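Local atomic coordinates of 457aa long hypothetical protein (PDB entry 2CSU), a protein that is of unknown function but is built, like the succinyl-CoA synthetase family, from a CoA-binding Rossmann-type domain followed by a flavodoxin-like domain and a ligase-CoA domain. Residues A[9-14]-A[37-42]; A[154-159]-A[207-212]. All blocks are in the same frame, centred on the assembly; numbering follows the deposited sequence.

Interaction 1 of 2, residues A[9-14]-A[37-42]; sequences KGIAVI and GKVYPV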
ATOM      1  N   LYS A   9     -14.286  28.931  19.048  1.00 32.44           N
ATOM      2  CA  LYS A   9     -14.093  30.363  18.872  1.00 34.33           C
ATOM      3  C   LYS A   9     -12.958  30.878  19.743  1.00 33.49           C
ATOM      4  O   LYS A   9     -12.422  31.963  19.503  1.00 35.13           O
ATOM      5  CB  LYS A   9     -15.388  31.114  19.200  1.00 36.15           C
ATOM      6  CG  LYS A   9     -16.635  30.444  18.633  1.00 38.93           C
ATOM      7  CD  LYS A   9     -17.782  31.445  18.440  1.00 41.49           C
ATOM      8  CE  LYS A   9     -18.781  31.395  19.582  1.00 42.97           C
ATOM      9  NZ  LYS A   9     -19.493  32.702  19.725  1.00 44.83           N
ATOM     10  N   GLY A  10     -12.603  30.088  20.751  1.00 31.96           N
ATOM     11  CA  GLY A  10     -11.531  30.442  21.655  1.00 28.95           C
ATOM     12  C   GLY A  10     -10.920  29.186  22.233  1.00 28.92           C
ATOM     13  O   GLY A  10     -11.604  28.402  22.901  1.00 28.43           O
ATOM     14  N   ILE A  11      -9.629  28.987  21.981  1.00 27.92           N
ATOM     15  CA  ILE A  11      -8.936  27.804  22.473  1.00 25.86           C
ATOM     16  C   ILE A  11      -7.885  28.118  23.517  1.00 25.75           C
ATOM     17  O   ILE A  11      -7.069  29.012  23.339  1.00 27.86           O
ATOM     18  CB  ILE A  11      -8.210  27.043  21.339  1.00 24.94           C
ATOM     19  CG1 ILE A  11      -9.168  26.744  20.192  1.00 23.77           C
ATOM     20  CG2 ILE A  11      -7.602  25.763  21.890  1.00 22.83           C
ATOM     21  CD1 ILE A  11      -8.507  26.051  19.016  1.00 23.36           C
ATOM     22  N   ALA A  12      -7.907  27.363  24.605  1.00 25.31           N
ATOM     23  CA  ALA A  12      -6.922  27.521  25.659  1.00 24.10           C
ATOM     24  C   ALA A  12      -6.045  26.281  25.624  1.00 23.73           C
ATOM     25  O   ALA A  12      -6.546  25.149  25.713  1.00 22.26           O
ATOM     26  CB  ALA A  12      -7.608  27.647  27.036  1.00 23.66           C
ATOM     27  N   VAL A  13      -4.745  26.470  25.442  1.00 23.79           N
ATOM     28  CA  VAL A  13      -3.860  25.317  25.452  1.00 23.47           C
ATOM     29  C   VAL A  13      -3.131  25.389  26.777  1.00 24.42           C
ATOM     30  O   VAL A  13      -2.222  26.193  26.961  1.00 25.15           O
ATOM     31  CB  VAL A  13      -2.865  25.331  24.293  1.00 23.30           C
ATOM     32  CG1 VAL A  13      -2.027  24.056  24.334  1.00 22.45           C
ATOM     33  CG2 VAL A  13      -3.618  25.411  22.964  1.00 21.91           C
ATOM     34  N   ILE A  14      -3.563  24.558  27.717  1.00 24.02           N
ATOM     35  CA  ILE A  14      -2.975  24.567  29.045  1.00 24.64           C
ATOM     36  C   ILE A  14      -1.789  23.625  29.076  1.00 25.18           C
ATOM     37  O   ILE A  14      -1.940  22.414  29.023  1.00 26.51           O
ATOM     38  CB  ILE A  14      -4.057  24.196  30.087  1.00 24.65           C
ATOM     39  CG1 ILE A  14      -5.291  25.078  29.826  1.00 24.65           C
ATOM     40  CG2 ILE A  14      -3.525  24.389  31.512  1.00 23.38           C
ATOM     41  CD1 ILE A  14      -6.464  24.875  30.779  1.00 25.40           C
ATOM     42  N   GLY A  37     -10.403  31.167  14.808  1.00 44.40           N
ATOM     43  CA  GLY A  37     -10.666  31.425  16.219  1.00 43.63           C
ATOM     44  C   GLY A  37      -9.349  31.699  16.947  1.00 42.97           C
ATOM     45  O   GLY A  37      -8.268  31.374  16.478  1.00 43.07           O
ATOM     46  N   LYS A  38      -9.458  32.355  18.121  1.00 41.91           N
ATOM     47  CA  LYS A  38      -8.251  32.733  18.847  1.00 40.73           C
ATOM     48  C   LYS A  38      -7.712  31.590  19.710  1.00 38.91           C
ATOM     49  O   LYS A  38      -8.455  30.834  20.316  1.00 38.77           O
ATOM     50  CB  LYS A  38      -8.590  33.935  19.726  1.00 42.32           C
ATOM     51  CG  LYS A  38      -8.862  35.198  18.905  1.00 44.50           C
ATOM     52  CD  LYS A  38      -9.909  36.105  19.560  1.00 47.41           C
ATOM     53  CE  LYS A  38     -10.710  36.916  18.535  1.00 48.89           C
ATOM     54  NZ  LYS A  38     -10.074  38.215  18.325  1.00 50.37           N
ATOM     55  N   VAL A  39      -6.387  31.473  19.744  1.00 35.90           N
ATOM     56  CA  VAL A  39      -5.704  30.444  20.517  1.00 33.82           C
ATOM     57  C   VAL A  39      -4.801  31.131  21.530  1.00 33.19           C
ATOM     58  O   VAL A  39      -3.962  31.949  21.154  1.00 33.32           O
ATOM     59  CB  VAL A  39      -4.839  29.557  19.600  1.00 32.58           C
ATOM     60  CG1 VAL A  39      -4.175  28.439  20.404  1.00 31.56           C
ATOM     61  CG2 VAL A  39      -5.705  28.985  18.487  1.00 32.19           C
ATOM     62  N   TYR A  40      -4.981  30.801  22.807  1.00 32.00           N
ATOM     63  CA  TYR A  40      -4.192  31.397  23.888  1.00 31.66           C
ATOM     64  C   TYR A  40      -3.308  30.372  24.593  1.00 31.15           C
ATOM     65  O   TYR A  40      -3.779  29.314  24.986  1.00 31.87           O
ATOM     66  CB  TYR A  40      -5.118  32.020  24.940  1.00 31.64           C
ATOM     67  CG  TYR A  40      -6.129  32.993  24.397  1.00 32.46           C
ATOM     68  CD1 TYR A  40      -5.860  34.364  24.358  1.00 32.70           C
ATOM     69  CD2 TYR A  40      -7.354  32.544  23.903  1.00 32.39           C
ATOM     70  CE1 TYR A  40      -6.793  35.261  23.841  1.00 32.96           C
ATOM     71  CE2 TYR A  40      -8.292  33.430  23.383  1.00 33.28           C
ATOM     72  CZ  TYR A  40      -8.005  34.785  23.354  1.00 33.34           C
ATOM     73  OH  TYR A  40      -8.932  35.661  22.826  1.00 34.09           O
ATOM     74  N   PRO A  41      -2.016  30.676  24.762  1.00 31.46           N
ATOM     75  CA  PRO A  41      -1.125  29.730  25.442  1.00 31.72           C
ATOM     76  C   PRO A  41      -1.177  29.946  26.952  1.00 32.59           C
ATOM     77  O   PRO A  41      -0.948  31.062  27.435  1.00 33.11           O
ATOM     78  CB  PRO A  41       0.239  30.080  24.870  1.00 31.15           C
ATOM     79  CG  PRO A  41       0.143  31.595  24.727  1.00 30.64           C
ATOM     80  CD  PRO A  41      -1.254  31.793  24.160  1.00 30.50           C
ATOM     81  N   VAL A  42      -1.474  28.888  27.697  1.00 32.83           N
ATOM     82  CA  VAL A  42      -1.543  28.980  29.151  1.00 33.47           C
ATOM     83  C   VAL A  42      -0.426  28.187  29.780  1.00 34.46           C
ATOM     84  O   VAL A  42      -0.402  26.963  29.697  1.00 35.31           O
ATOM     85  CB  VAL A  42      -2.878  28.443  29.709  1.00 33.55           C
ATOM     86  CG1 VAL A  42      -2.800  28.343  31.230  1.00 32.84           C
ATOM     87  CG2 VAL A  42      -4.026  29.357  29.301  1.00 32.75           C
TER

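Interaction 2 of 2, residues A[154-159]-A[207-212]; sequences FISQSG and ALYIEG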
ATOM      1  N   PHE A 154     -12.520  10.358  10.881  1.00 24.00           N
ATOM      2  CA  PHE A 154     -11.889   9.172  11.446  1.00 23.80           C
ATOM      3  C   PHE A 154     -11.791   9.213  12.968  1.00 24.10           C
ATOM      4  O   PHE A 154     -11.225  10.145  13.539  1.00 23.02           O
ATOM      5  CB  PHE A 154     -10.497   9.004  10.811  1.00 24.07           C
ATOM      6  CG  PHE A 154      -9.672   7.878  11.388  1.00 23.73           C
ATOM      7  CD1 PHE A 154     -10.233   6.625  11.646  1.00 24.03           C
ATOM      8  CD2 PHE A 154      -8.311   8.057  11.610  1.00 23.34           C
ATOM      9  CE1 PHE A 154      -9.443   5.562  12.112  1.00 21.75           C
ATOM     10  CE2 PHE A 154      -7.514   7.005  12.072  1.00 23.65           C
ATOM     11  CZ  PHE A 154      -8.090   5.750  12.322  1.00 22.94           C
ATOM     12  N   ILE A 155     -12.379   8.209  13.612  1.00 24.46           N
ATOM     13  CA  ILE A 155     -12.355   8.085  15.069  1.00 24.17           C
ATOM     14  C   ILE A 155     -11.526   6.863  15.450  1.00 24.52           C
ATOM     15  O   ILE A 155     -11.863   5.726  15.106  1.00 24.71           O
ATOM     16  CB  ILE A 155     -13.766   7.898  15.666  1.00 23.09           C
ATOM     17  CG1 ILE A 155     -14.667   9.072  15.283  1.00 22.89           C
ATOM     18  CG2 ILE A 155     -13.673   7.808  17.197  1.00 22.59           C
ATOM     19  CD1 ILE A 155     -16.117   8.922  15.770  1.00 21.48           C
ATOM     20  N   SER A 156     -10.442   7.090  16.168  1.00 25.30           N
ATOM     21  CA  SER A 156      -9.607   5.973  16.551  1.00 26.62           C
ATOM     22  C   SER A 156      -9.424   5.817  18.050  1.00 26.55           C
ATOM     23  O   SER A 156      -9.122   6.777  18.762  1.00 26.82           O
ATOM     24  CB  SER A 156      -8.243   6.071  15.876  1.00 25.91           C
ATOM     25  OG  SER A 156      -7.403   5.045  16.362  1.00 27.32           O
ATOM     26  N   GLN A 157      -9.614   4.588  18.517  1.00 25.98           N
ATOM     27  CA  GLN A 157      -9.465   4.287  19.926  1.00 25.17           C
ATOM     28  C   GLN A 157      -7.988   4.016  20.226  1.00 24.58           C
ATOM     29  O   GLN A 157      -7.612   3.795  21.361  1.00 25.61           O
ATOM     30  CB  GLN A 157     -10.349   3.086  20.283  1.00 25.81           C
ATOM     31  CG  GLN A 157     -10.637   2.904  21.764  1.00 26.98           C
ATOM     32  CD  GLN A 157     -11.826   1.974  22.013  1.00 28.05           C
ATOM     33  OE1 GLN A 157     -12.172   1.145  21.164  1.00 27.51           O
ATOM     34  NE2 GLN A 157     -12.447   2.110  23.183  1.00 27.48           N
ATOM     35  N   SER A 158      -7.157   4.041  19.193  1.00 24.32           N
ATOM     36  CA  SER A 158      -5.723   3.846  19.346  1.00 24.03           C
ATOM     37  C   SER A 158      -5.012   5.084  18.794  1.00 24.79           C
ATOM     38  O   SER A 158      -5.079   5.374  17.592  1.00 24.81           O
ATOM     39  CB  SER A 158      -5.258   2.615  18.575  1.00 25.24           C
ATOM     40  OG  SER A 158      -3.840   2.569  18.528  1.00 25.36           O
ATOM     41  N   GLY A 159      -4.343   5.817  19.676  1.00 24.69           N
ATOM     42  CA  GLY A 159      -3.639   7.017  19.265  1.00 23.44           C
ATOM     43  C   GLY A 159      -2.435   6.765  18.378  1.00 24.57           C
ATOM     44  O   GLY A 159      -2.182   7.542  17.454  1.00 25.35           O
ATOM     45  N   ALA A 207     -15.141   6.606   9.659  1.00 23.15           N
ATOM     46  CA  ALA A 207     -14.270   5.445   9.735  1.00 24.26           C
ATOM     47  C   ALA A 207     -13.985   5.257  11.213  1.00 24.29           C
ATOM     48  O   ALA A 207     -13.739   6.236  11.923  1.00 24.93           O
ATOM     49  CB  ALA A 207     -12.973   5.696   8.965  1.00 22.54           C
ATOM     50  N   LEU A 208     -14.036   4.013  11.684  1.00 24.34           N
ATOM     51  CA  LEU A 208     -13.795   3.756  13.097  1.00 24.46           C
ATOM     52  C   LEU A 208     -12.746   2.685  13.346  1.00 25.01           C
ATOM     53  O   LEU A 208     -12.730   1.667  12.666  1.00 25.13           O
ATOM     54  CB  LEU A 208     -15.091   3.303  13.792  1.00 24.80           C
ATOM     55  CG  LEU A 208     -16.359   4.168  13.869  1.00 24.74           C
ATOM     56  CD1 LEU A 208     -17.461   3.371  14.579  1.00 24.48           C
ATOM     57  CD2 LEU A 208     -16.082   5.457  14.631  1.00 23.95           C
ATOM     58  N   TYR A 209     -11.853   2.934  14.301  1.00 26.06           N
ATOM     59  CA  TYR A 209     -10.891   1.914  14.700  1.00 27.46           C
ATOM     60  C   TYR A 209     -11.331   1.605  16.121  1.00 28.76           C
ATOM     61  O   TYR A 209     -11.060   2.373  17.045  1.00 28.03           O
ATOM     62  CB  TYR A 209      -9.445   2.395  14.745  1.00 26.91           C
ATOM     63  CG  TYR A 209      -8.552   1.308  15.338  1.00 27.14           C
ATOM     64  CD1 TYR A 209      -8.247   0.162  14.605  1.00 28.16           C
ATOM     65  CD2 TYR A 209      -8.080   1.394  16.648  1.00 27.54           C
ATOM     66  CE1 TYR A 209      -7.495  -0.876  15.146  1.00 28.92           C
ATOM     67  CE2 TYR A 209      -7.320   0.353  17.213  1.00 28.94           C
ATOM     68  CZ  TYR A 209      -7.033  -0.781  16.447  1.00 29.65           C
ATOM     69  OH  TYR A 209      -6.295  -1.820  16.965  1.00 30.47           O
ATOM     70  N   ILE A 210     -12.014   0.481  16.288  1.00 30.27           N
ATOM     71  CA  ILE A 210     -12.537   0.091  17.586  1.00 31.80           C
ATOM     72  C   ILE A 210     -11.785  -1.013  18.304  1.00 33.21           C
ATOM     73  O   ILE A 210     -11.454  -2.046  17.725  1.00 33.41           O
ATOM     74  CB  ILE A 210     -14.006  -0.384  17.475  1.00 31.88           C
ATOM     75  CG1 ILE A 210     -14.867   0.702  16.827  1.00 31.53           C
ATOM     76  CG2 ILE A 210     -14.531  -0.760  18.850  1.00 32.36           C
ATOM     77  CD1 ILE A 210     -16.172   0.189  16.276  1.00 30.26           C
ATOM     78  N   GLU A 211     -11.524  -0.774  19.582  1.00 34.48           N
ATOM     79  CA  GLU A 211     -10.888  -1.763  20.425  1.00 36.87           C
ATOM     80  C   GLU A 211     -12.051  -2.304  21.250  1.00 38.15           C
ATOM     81  O   GLU A 211     -12.120  -3.496  21.534  1.00 38.33           O
ATOM     82  CB  GLU A 211      -9.822  -1.111  21.305  1.00 36.81           C
ATOM     83  CG  GLU A 211      -8.488  -0.983  20.588  1.00 38.08           C
ATOM     84  CD  GLU A 211      -7.439  -0.264  21.403  1.00 37.82           C
ATOM     85  OE1 GLU A 211      -7.626  -0.119  22.628  1.00 38.95           O
ATOM     86  OE2 GLU A 211      -6.416   0.143  20.814  1.00 38.14           O
ATOM     87  N   GLY A 212     -12.988  -1.417  21.586  1.00 39.91           N
ATOM     88  CA  GLY A 212     -14.217  -1.863  22.227  1.00 41.76           C
ATOM     89  C   GLY A 212     -15.049  -0.684  22.736  1.00 43.31           C
ATOM     90  O   GLY A 212     -14.539   0.355  23.134  1.00 43.20           O
TER
HETATM   91  O   HOH W   1      -7.277   2.960  24.212  1.00 58.59           O

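Interaction 1 of 2, residues A[9-14]-A[37-42]
Strands 10-14 and 38-42 pair in parallel in the five-stranded sheet of the CoA-binding domain, as the two strands of a beta-alpha-beta unit joined by helix 23-31, with 38-42 at the edge. Ile-11 and Val-13 on the one strand alternate with Lys-38, Tyr-40 and Val-42 on the other in the backbone ladder. Ile-11 N gives a nearly straight bond to Lys-38 O (2.7 Å), and Ile-11 O receives Tyr-40 N at 2.8 Å. Val-13 repeats the pattern, its N bonding to Tyr-40 O (3.0 Å) and its O accepting from Val-42 N. At the start of the pair, Lys-38 N reaches Lys-9 O from above the carbonyl plane over a longer 3.3 Å. On the face of Ile-11, Val-13 and Val-39, Val-39 spreads its two methyls: CG1, anti to the backbone N (chi1 -177°), meets Val-13 CG2 at 4.0 Å, whereas CG2 lies near Ile-11 CD1 at 4.1 Å. Val-13 and Val-39 also pack on helix 23-31. The other face carries Ile-14 beside Val-42, their side chains pointing the same way with CG2 to CG1 4.0 Å apart. There the Tyr-40 ring brings its CD2 edge to within 3.6 Å of Ile-11 O. Gly-10, Ala-12 and Ile-14 bond the other way, to Asp-66, Leu-67 and Ile-69, so buried backbone N-H and C=O groups find partners while branched side chains pack on both faces.

Interaction 2 of 2, residues A[154-159]-A[207-212]
Gln-157 reaches across from the end of strand 152-156 to clasp the turn at Glu-211 and Gly-212. With CG anti to the backbone N (chi1 -162°) and the chain extended beyond, its amide is carried out to that turn. OE1 accepts two backbone N-H groups from the same face of the amide plane, Glu-211 N at 2.6 Å and Gly-212 N at 2.7 Å. NE2 gives the third bond, to Gly-212 O at 2.7 Å and within the amide plane, so the three together fix the rotation of the group. Gln-157 N also bonds Tyr-209 O, continuing a parallel ladder that includes Ile-155 N to Ala-207 O. Both strands belong to the flavodoxin-like domain, and the first leads through Gln-157 and Ser-158, the N-cap, into helix 159-171. Tyr-209 packs against Ser-156 and Ser-158: Ser-158 CB sits obliquely against the ring, 3.4 Å from Tyr-209 CE2, and Ser-156 OG is 3.7 Å from Tyr-209 CB. Gly-304 of the second subunit packs on both Tyr-209 and Ser-158. On the same face of the sheet, Phe-154 touches Ala-207 CB with CD1 (3.9 Å) and lies alongside Tyr-209, its CE1 near Tyr-209 CB.

In the fold
Interaction 1 and interaction 2 are parallel strand pairs in successive domains, met one after the other along the chain: 9-14 with 37-42 in the CoA-binding domain, 154-159 with 207-212 in the flavodoxin-like domain. Their centres lie 27 Å apart and their nearest atoms about 17 Å, so they do not touch. Interaction 1 closes over a single helix crossover, whereas the segments of interaction 2 enclose helices 159-171 and 190-197 and strand 175-181, which pairs with strand 152-156 on its other side. Interaction 2 is nearer the centre of the chain, 12 Å against 26 Å, and is touched by the second subunit; interaction 1 meets no other chain of the assembly.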